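Local structure of acyl carrier protein (Leishmania major, 5ZWT) at residues A[11-14]-A[15-18]; A[24-27]-A[28-32]; A[39-42]-A[43-47]; A[48-51]-A[52-56]. The protein probably carries growing acyl chains through fatty acid biosynthesis, using a phosphopantetheine arm on a small helical domain. The protein carries 1 engineered substitution. All coordinates share one frame; numbering follows the deposited sequence.

Contact 1. Residues A[11-14]-A[15-18]; sequences VLEV and VKNF
Val11 and Val15 share one rotamer, CG1 anti to the backbone N (chi1 172° and 170°) and CG2 beside it; Val11 thus offers CG1 and Val15 its CG2 across one turn of helix, Val11 CG1 lying 4.2 Å from Val15 CG2. The valines meet at a slant, each by a single branch. Val15 CG2 is also 3.5 Å from Val11 O, the oxygen that accepts Val15 N at 3.0 Å. One residue on, Lys16 N and Leu12 O form the next i to i+4 bond, 2.9 Å long. Asn17 N to Glu13 O, at 3.0 Å, is less straight, its N-H...O angle being 146°. Lys16 sets CG beside its own backbone N and then runs extended, which lays the start of its chain along the Leu12 carbonyl: CG is 3.3 Å from Leu12 O and CD 3.4 Å. Lys16 NZ is 5.1 Å from Glu13 OE1, too far for a salt bridge, though the opposite charges may attract weakly. This is the C-terminal end of helix 3-16 with the residues that follow, in the helical bundle of an acyl carrier protein. Val11, Leu12 and Val15 meet Ile69 of helix 69-78, Val26 of the long loop packs on Leu12 and Lys16, and Val14 rests on Ala49 and Glu53 of helix 40-53.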
# COMPACT_ATOMS: atom_id res chain seq x y z
N VAL A 11 1.13 8.68 -3.55
CA VAL A 11 1.83 9.90 -3.94
C VAL A 11 1.13 10.56 -5.12
O VAL A 11 0.99 11.80 -5.16
CB VAL A 11 3.31 9.62 -4.27
CG1 VAL A 11 3.97 10.89 -4.87
CG2 VAL A 11 4.04 9.22 -3.01
N LEU A 12 0.63 9.76 -6.07
CA LEU A 12 -0.02 10.34 -7.24
C LEU A 12 -1.23 11.16 -6.83
O LEU A 12 -1.46 12.23 -7.39
CB LEU A 12 -0.45 9.25 -8.24
CG LEU A 12 0.65 8.54 -9.06
CD1 LEU A 12 0.06 7.35 -9.79
CD2 LEU A 12 1.29 9.50 -10.05
N GLU A 13 -1.97 10.69 -5.82
CA GLU A 13 -3.18 11.41 -5.45
C GLU A 13 -2.86 12.66 -4.65
O GLU A 13 -3.53 13.70 -4.80
CB GLU A 13 -4.12 10.50 -4.65
CG GLU A 13 -5.60 10.64 -5.02
CD GLU A 13 -5.88 10.25 -6.46
OE1 GLU A 13 -5.36 9.21 -6.91
OE2 GLU A 13 -6.60 11.00 -7.15
N VAL A 14 -1.78 12.62 -3.85
CA VAL A 14 -1.33 13.83 -3.18
C VAL A 14 -0.97 14.89 -4.22
O VAL A 14 -1.38 16.06 -4.11
CB VAL A 14 -0.14 13.54 -2.25
CG1 VAL A 14 0.47 14.85 -1.74
CG2 VAL A 14 -0.61 12.67 -1.09
N VAL A 15 -0.22 14.50 -5.26
CA VAL A 15 0.28 15.50 -6.21
C VAL A 15 -0.85 16.01 -7.08
O VAL A 15 -0.97 17.21 -7.33
CB VAL A 15 1.40 14.90 -7.08
CG1 VAL A 15 1.74 15.87 -8.22
CG2 VAL A 15 2.65 14.62 -6.26
N LYS A 16 -1.72 15.10 -7.53
CA LYS A 16 -2.83 15.49 -8.40
C LYS A 16 -3.78 16.45 -7.70
O LYS A 16 -4.38 17.32 -8.33
CB LYS A 16 -3.58 14.23 -8.85
CG LYS A 16 -2.96 13.49 -10.03
CD LYS A 16 -3.52 12.07 -10.12
CE LYS A 16 -2.87 11.30 -11.29
NZ LYS A 16 -3.41 9.93 -11.52
N ASN A 17 -3.96 16.26 -6.39
CA ASN A 17 -4.90 17.07 -5.64
C ASN A 17 -4.31 18.38 -5.16
O ASN A 17 -5.03 19.18 -4.55
CB ASN A 17 -5.45 16.27 -4.46
CG ASN A 17 -6.54 15.31 -4.89
OD1 ASN A 17 -6.27 14.29 -5.52
ND2 ASN A 17 -7.78 15.66 -4.59
N PHE A 18 -3.02 18.62 -5.39
CA PHE A 18 -2.42 19.89 -5.02
C PHE A 18 -2.90 21.02 -5.92
O PHE A 18 -2.96 20.87 -7.15
CB PHE A 18 -0.89 19.80 -5.05
CG PHE A 18 -0.23 21.02 -4.52
CD1 PHE A 18 -0.25 21.30 -3.16
CD2 PHE A 18 0.46 21.88 -5.36
CE1 PHE A 18 0.36 22.43 -2.65
CE2 PHE A 18 1.08 23.02 -4.86
CZ PHE A 18 1.03 23.29 -3.50

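Contact 2. Residues A[24-27]-A[28-32]; sequences SKVT and PESHF
Thr27 to Ser30 make a type I beta turn with Pro28 and Glu29 at its corners, closed by Ser30 N to Thr27 O at 3.2 Å, the donor standing above the carbonyl plane, 62° out of it. Two side-chain bonds brace the turn. Thr27 OG1 lies between its backbone N and carbonyl carbon (chi1 73°), and from there it folds over the turn to accept Glu29 N at 3.1 Å, which is an ST turn. Ser30 OG, beside its own backbone N, reaches back the other way and accepts Thr27 N at 2.7 Å in a nearly straight bond of 175°. Each hydroxyl oxygen thus takes a backbone N-H from the opposite segment, and Ser30 OG also lies 3.4 Å from Val26 CA. This turn belongs to the long loop that joins helix 3-16 to helix 40-53 in the acyl carrier protein fold; the backbone of Ser30 is further tied to Ile69, and Val26 packs on Leu12 and Val15 of helix 3-16. At the first corner the fit is tight, with Thr27 CB only 3.4 Å from Pro28 CD, closer than usual carbon contact. Pro28 itself touches Leu8 of helix 3-16, while Glu29 lies against Pro70 of helix 69-78.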
# COMPACT_ATOMS: atom_id res chain seq x y z
N SER A 24 -4.14 16.43 -14.79
CA SER A 24 -4.09 15.65 -16.02
C SER A 24 -2.68 15.43 -16.53
O SER A 24 -2.48 14.55 -17.38
CB SER A 24 -4.95 16.32 -17.10
OG SER A 24 -4.37 17.54 -17.51
N LYS A 25 -1.68 16.19 -16.06
CA LYS A 25 -0.31 16.02 -16.53
C LYS A 25 0.54 15.08 -15.67
O LYS A 25 1.67 14.76 -16.06
CB LYS A 25 0.40 17.37 -16.62
CG LYS A 25 -0.36 18.43 -17.39
CD LYS A 25 0.46 19.69 -17.51
CE LYS A 25 1.72 19.41 -18.31
NZ LYS A 25 1.45 19.26 -19.77
N VAL A 26 0.01 14.63 -14.53
CA VAL A 26 0.78 13.88 -13.54
C VAL A 26 0.91 12.41 -13.96
O VAL A 26 -0.10 11.72 -14.12
CB VAL A 26 0.08 13.99 -12.17
CG1 VAL A 26 0.70 13.06 -11.13
CG2 VAL A 26 0.12 15.44 -11.68
N THR A 27 2.14 11.91 -14.05
CA THR A 27 2.42 10.49 -14.26
C THR A 27 3.35 10.01 -13.17
O THR A 27 3.88 10.81 -12.39
CB THR A 27 3.08 10.22 -15.63
OG1 THR A 27 4.44 10.66 -15.61
CG2 THR A 27 2.36 10.94 -16.71
N PRO A 28 3.57 8.69 -13.06
CA PRO A 28 4.60 8.19 -12.13
C PRO A 28 6.01 8.72 -12.39
O PRO A 28 6.88 8.52 -11.53
CB PRO A 28 4.55 6.67 -12.33
CG PRO A 28 3.21 6.38 -12.93
CD PRO A 28 2.66 7.62 -13.52
N GLU A 29 6.28 9.40 -13.50
CA GLU A 29 7.60 9.96 -13.76
C GLU A 29 7.64 11.48 -13.76
O GLU A 29 8.65 12.06 -14.16
CB GLU A 29 8.16 9.43 -15.09
CG GLU A 29 7.91 7.93 -15.25
CD GLU A 29 9.04 7.11 -14.66
OE1 GLU A 29 8.91 5.87 -14.54
OE2 GLU A 29 10.04 7.73 -14.22
N SER A 30 6.59 12.15 -13.29
CA SER A 30 6.54 13.61 -13.38
C SER A 30 7.62 14.24 -12.52
O SER A 30 7.79 13.89 -11.35
CB SER A 30 5.16 14.13 -12.96
OG SER A 30 4.18 13.71 -13.90
N HIS A 31 8.36 15.17 -13.12
CA HIS A 31 9.30 16.02 -12.40
C HIS A 31 8.58 17.29 -12.01
O HIS A 31 7.90 17.91 -12.83
CB HIS A 31 10.52 16.36 -13.27
CG HIS A 31 11.44 15.20 -13.51
ND1 HIS A 31 12.74 15.17 -13.04
CD2 HIS A 31 11.26 14.04 -14.19
CE1 HIS A 31 13.32 14.04 -13.41
NE2 HIS A 31 12.44 13.34 -14.11
N PHE A 32 8.73 17.68 -10.74
CA PHE A 32 7.89 18.76 -10.22
C PHE A 32 8.06 20.03 -11.05
O PHE A 32 7.07 20.66 -11.42
CB PHE A 32 8.23 19.02 -8.75
CG PHE A 32 7.89 17.86 -7.83
CD1 PHE A 32 6.91 16.95 -8.17
CD2 PHE A 32 8.56 17.71 -6.63
CE1 PHE A 32 6.60 15.88 -7.34
CE2 PHE A 32 8.24 16.65 -5.78
CZ PHE A 32 7.26 15.74 -6.14

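Contact 3. Residues A[39-42]-A[43-47]; sequences NALD and VVEVV. Engineered in segment 39-42: Ala40 (natural residue Ser).
Asn39 O accepts Val43 N at 2.9 Å, the first i to i+4 bond of helix 40-53, and the Asn39 side chain caps the same end in a capping box with Asp42. In the box, Asn39 OD1 takes Asp42 N at 2.7 Å, with an N-H...O angle of 165°; Asp42 OD2 answers by accepting Asn39 N at 2.8 Å, on the anti side of the oxygen and 33° out of the carboxylate plane. Two bonds therefore fix the carboxylate and the amide at the helix start, where the helix dipole would favour the negative charge. Ala40 is an engineered replacement of a serine which, as in related acyl carrier proteins, is probably the phosphopantetheine attachment residue. Among backbone bonds, Val46 N to Asp42 O is short at 2.8 Å. Methyls also lie against backbone oxygens: Val43 CG2 is 3.3 Å from Asn39 O. Beyond the two segments, Val43 faces Phe32 and Val46 faces Phe18. The charged groups stay apart, Asp42 OD1 and Glu45 OE2 being 4.6 Å from one another, a like-charge pair. With CG beside its own backbone N (chi1 -41°), Glu45 brings that atom to 3.1 Å from Leu41 O and 4.2 Å from Leu41 CD1.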
# COMPACT_ATOMS: atom_id res chain seq x y z
N ASN A 39 7.18 25.84 -8.64
CA ASN A 39 8.39 26.48 -8.15
C ASN A 39 8.82 25.83 -6.83
O ASN A 39 8.17 24.92 -6.31
CB ASN A 39 8.19 27.99 -7.99
CG ASN A 39 7.10 28.35 -6.98
OD1 ASN A 39 6.95 27.70 -5.94
ND2 ASN A 39 6.35 29.41 -7.28
N ALA A 40 9.91 26.34 -6.25
CA ALA A 40 10.44 25.73 -5.04
C ALA A 40 9.47 25.87 -3.87
O ALA A 40 9.39 24.96 -3.04
CB ALA A 40 11.80 26.33 -4.68
N LEU A 41 8.71 26.97 -3.80
CA LEU A 41 7.68 27.09 -2.76
C LEU A 41 6.60 26.03 -2.95
O LEU A 41 6.19 25.39 -1.98
CB LEU A 41 7.04 28.48 -2.74
CG LEU A 41 5.85 28.59 -1.75
CD1 LEU A 41 6.20 28.20 -0.31
CD2 LEU A 41 5.15 29.96 -1.77
N ASP A 42 6.13 25.84 -4.19
CA ASP A 42 5.15 24.78 -4.43
C ASP A 42 5.71 23.42 -4.01
O ASP A 42 5.01 22.62 -3.37
CB ASP A 42 4.69 24.70 -5.89
CG ASP A 42 4.27 26.03 -6.48
OD1 ASP A 42 3.51 26.78 -5.82
OD2 ASP A 42 4.59 26.26 -7.65
N VAL A 43 6.96 23.13 -4.37
CA VAL A 43 7.52 21.80 -4.12
C VAL A 43 7.57 21.52 -2.62
O VAL A 43 7.29 20.40 -2.17
CB VAL A 43 8.91 21.65 -4.77
CG1 VAL A 43 9.55 20.35 -4.34
CG2 VAL A 43 8.78 21.68 -6.30
N VAL A 44 7.94 22.53 -1.83
CA VAL A 44 7.96 22.39 -0.39
C VAL A 44 6.57 22.04 0.13
O VAL A 44 6.41 21.19 1.02
CB VAL A 44 8.49 23.69 0.25
CG1 VAL A 44 8.00 23.81 1.63
CG2 VAL A 44 10.03 23.74 0.19
N GLU A 45 5.53 22.70 -0.39
CA GLU A 45 4.19 22.37 0.10
C GLU A 45 3.76 21.00 -0.39
O GLU A 45 3.03 20.30 0.32
CB GLU A 45 3.18 23.43 -0.33
CG GLU A 45 3.68 24.85 -0.23
CD GLU A 45 2.59 25.86 -0.50
OE1 GLU A 45 2.31 26.70 0.39
OE2 GLU A 45 2.01 25.81 -1.60
N VAL A 46 4.23 20.58 -1.56
CA VAL A 46 3.94 19.22 -2.02
C VAL A 46 4.66 18.20 -1.14
O VAL A 46 4.08 17.18 -0.74
CB VAL A 46 4.32 19.09 -3.51
CG1 VAL A 46 4.37 17.67 -3.93
CG2 VAL A 46 3.31 19.87 -4.36
N VAL A 47 5.94 18.46 -0.84
CA VAL A 47 6.70 17.60 0.08
C VAL A 47 6.00 17.53 1.44
O VAL A 47 5.90 16.46 2.05
CB VAL A 47 8.14 18.12 0.19
CG1 VAL A 47 8.86 17.48 1.37
CG2 VAL A 47 8.91 17.87 -1.10

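Contact 4. Residues A[48-51]-A[52-56]; sequences FAIE and QEFIL
Gln52 lies against Phe48 one turn back, near the C-terminal end of helix 40-53, one of the main helices of the acyl carrier protein bundle. Followed outward, its CB is 3.8 Å from Phe48 O, the atom that accepts Gln52 N. CG, placed beside the backbone N, then comes over one face of the Phe48 ring: it is 3.9 Å from CZ and 4.1 Å from the centroid, 21° off the ring normal, a CH-pi contact shifted toward the rim. A bend at chi2 (-59°) next carries the amide over the rim of the same face, nearly parallel to the ring, CD near CZ and OE1 4.1 Å from CE1, with ring and amide planes only 20° apart. The two side chains thus run together in the same direction.

On the inner side of the helix, Ile50 and Phe54 repeat this spacing, CG2 of Ile50 touching CD2 of Phe54 at 4.1 Å. Both side chains also meet Ile76 of helix 69-78. The end of the Glu53 side chain leads off to other partners, OE1 forming a salt bridge with Arg10 NE and a hydrogen bond with Gly1 N of the second subunit. Phe54 is the first residue to leave helical phi/psi; Ile55 follows with positive phi, and Leu56 N returns to Glu51 O at 2.9 Å. The Glu51 carboxylate has its own partner, OE1 accepting Ile58 N. Ile50 O receives Phe54 N at 3.1 Å and also lies in the plane of the Phe54 ring, at its edge, 3.4 Å from CD2.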
# COMPACT_ATOMS: atom_id res chain seq x y z
N PHE A 48 5.49 18.66 1.93
CA PHE A 48 4.80 18.64 3.22
C PHE A 48 3.53 17.78 3.15
O PHE A 48 3.25 17.00 4.07
CB PHE A 48 4.48 20.06 3.68
CG PHE A 48 3.62 20.14 4.95
CD1 PHE A 48 4.18 19.93 6.20
CD2 PHE A 48 2.28 20.45 4.88
CE1 PHE A 48 3.40 20.02 7.37
CE2 PHE A 48 1.48 20.52 6.04
CZ PHE A 48 2.05 20.31 7.27
N ALA A 49 2.77 17.89 2.05
CA ALA A 49 1.58 17.05 1.91
C ALA A 49 1.94 15.57 1.83
O ALA A 49 1.16 14.71 2.28
CB ALA A 49 0.78 17.48 0.68
N ILE A 50 3.09 15.25 1.23
CA ILE A 50 3.59 13.87 1.25
C ILE A 50 3.96 13.46 2.67
O ILE A 50 3.70 12.32 3.08
CB ILE A 50 4.78 13.73 0.27
CG1 ILE A 50 4.30 13.88 -1.17
CG2 ILE A 50 5.51 12.40 0.47
CD1 ILE A 50 5.44 13.94 -2.20
N GLU A 51 4.53 14.38 3.46
CA GLU A 51 4.85 14.05 4.84
C GLU A 51 3.60 13.72 5.63
O GLU A 51 3.60 12.82 6.48
CB GLU A 51 5.60 15.19 5.54
CG GLU A 51 7.03 15.47 5.07
CD GLU A 51 7.70 16.53 5.93
OE1 GLU A 51 8.80 16.27 6.48
OE2 GLU A 51 7.08 17.60 6.13
N GLN A 52 2.51 14.45 5.36
CA GLN A 52 1.26 14.24 6.08
C GLN A 52 0.52 13.02 5.57
O GLN A 52 -0.20 12.36 6.34
CB GLN A 52 0.37 15.48 5.99
CG GLN A 52 0.86 16.68 6.77
CD GLN A 52 1.01 16.39 8.27
OE1 GLN A 52 2.13 16.39 8.82
NE2 GLN A 52 -0.11 16.12 8.94
N GLU A 53 0.66 12.69 4.28
CA GLU A 53 -0.01 11.51 3.77
C GLU A 53 0.58 10.25 4.39
O GLU A 53 -0.15 9.33 4.77
CB GLU A 53 0.09 11.46 2.24
CG GLU A 53 -0.31 10.12 1.63
CD GLU A 53 -1.79 9.79 1.84
OE1 GLU A 53 -2.14 8.60 1.74
OE2 GLU A 53 -2.61 10.70 2.11
N PHE A 54 1.90 10.22 4.57
CA PHE A 54 2.56 9.03 5.08
C PHE A 54 2.99 9.17 6.53
O PHE A 54 3.69 8.29 7.04
CB PHE A 54 3.77 8.68 4.20
CG PHE A 54 3.39 8.25 2.80
CD1 PHE A 54 3.07 6.92 2.52
CD2 PHE A 54 3.33 9.18 1.77
CE1 PHE A 54 2.71 6.54 1.23
CE2 PHE A 54 2.98 8.80 0.48
CZ PHE A 54 2.67 7.48 0.21
N ILE A 55 2.60 10.25 7.21
CA ILE A 55 2.92 10.46 8.62
C ILE A 55 4.43 10.27 8.80
O ILE A 55 4.89 9.45 9.60
CB ILE A 55 2.09 9.57 9.57
CG1 ILE A 55 0.58 9.78 9.38
CG2 ILE A 55 2.40 9.91 11.03
CD1 ILE A 55 -0.09 9.03 8.23
N LEU A 56 5.19 10.96 7.96
CA LEU A 56 6.63 10.90 8.00
C LEU A 56 7.15 12.31 8.22
O LEU A 56 6.59 13.28 7.72
CB LEU A 56 7.23 10.34 6.70
CG LEU A 56 7.78 8.95 6.91
CD1 LEU A 56 6.64 8.04 7.21
CD2 LEU A 56 8.53 8.48 5.69

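Along the chain the contacts come in series: contact 1 on helix 3-16, contact 2 in the loop that follows, then contacts 3 and 4 in succession on helix 40-53, their centres about 13 Å apart. Contact 1 touches all three others. Its centre is about 10 Å from that of contact 2, 13 Å from contact 3 and 11 Å from contact 4. Helix 3-16 and Phe18 just after it touch the loop and several turns of helix 40-53. Contacts 2 and 4 lie on opposite sides of the chain's centre and do not touch. Phe32 links contact 2 to contact 3, joining the loop to the helix whose start, in the natural protein, probably bears the phosphopantetheine arm.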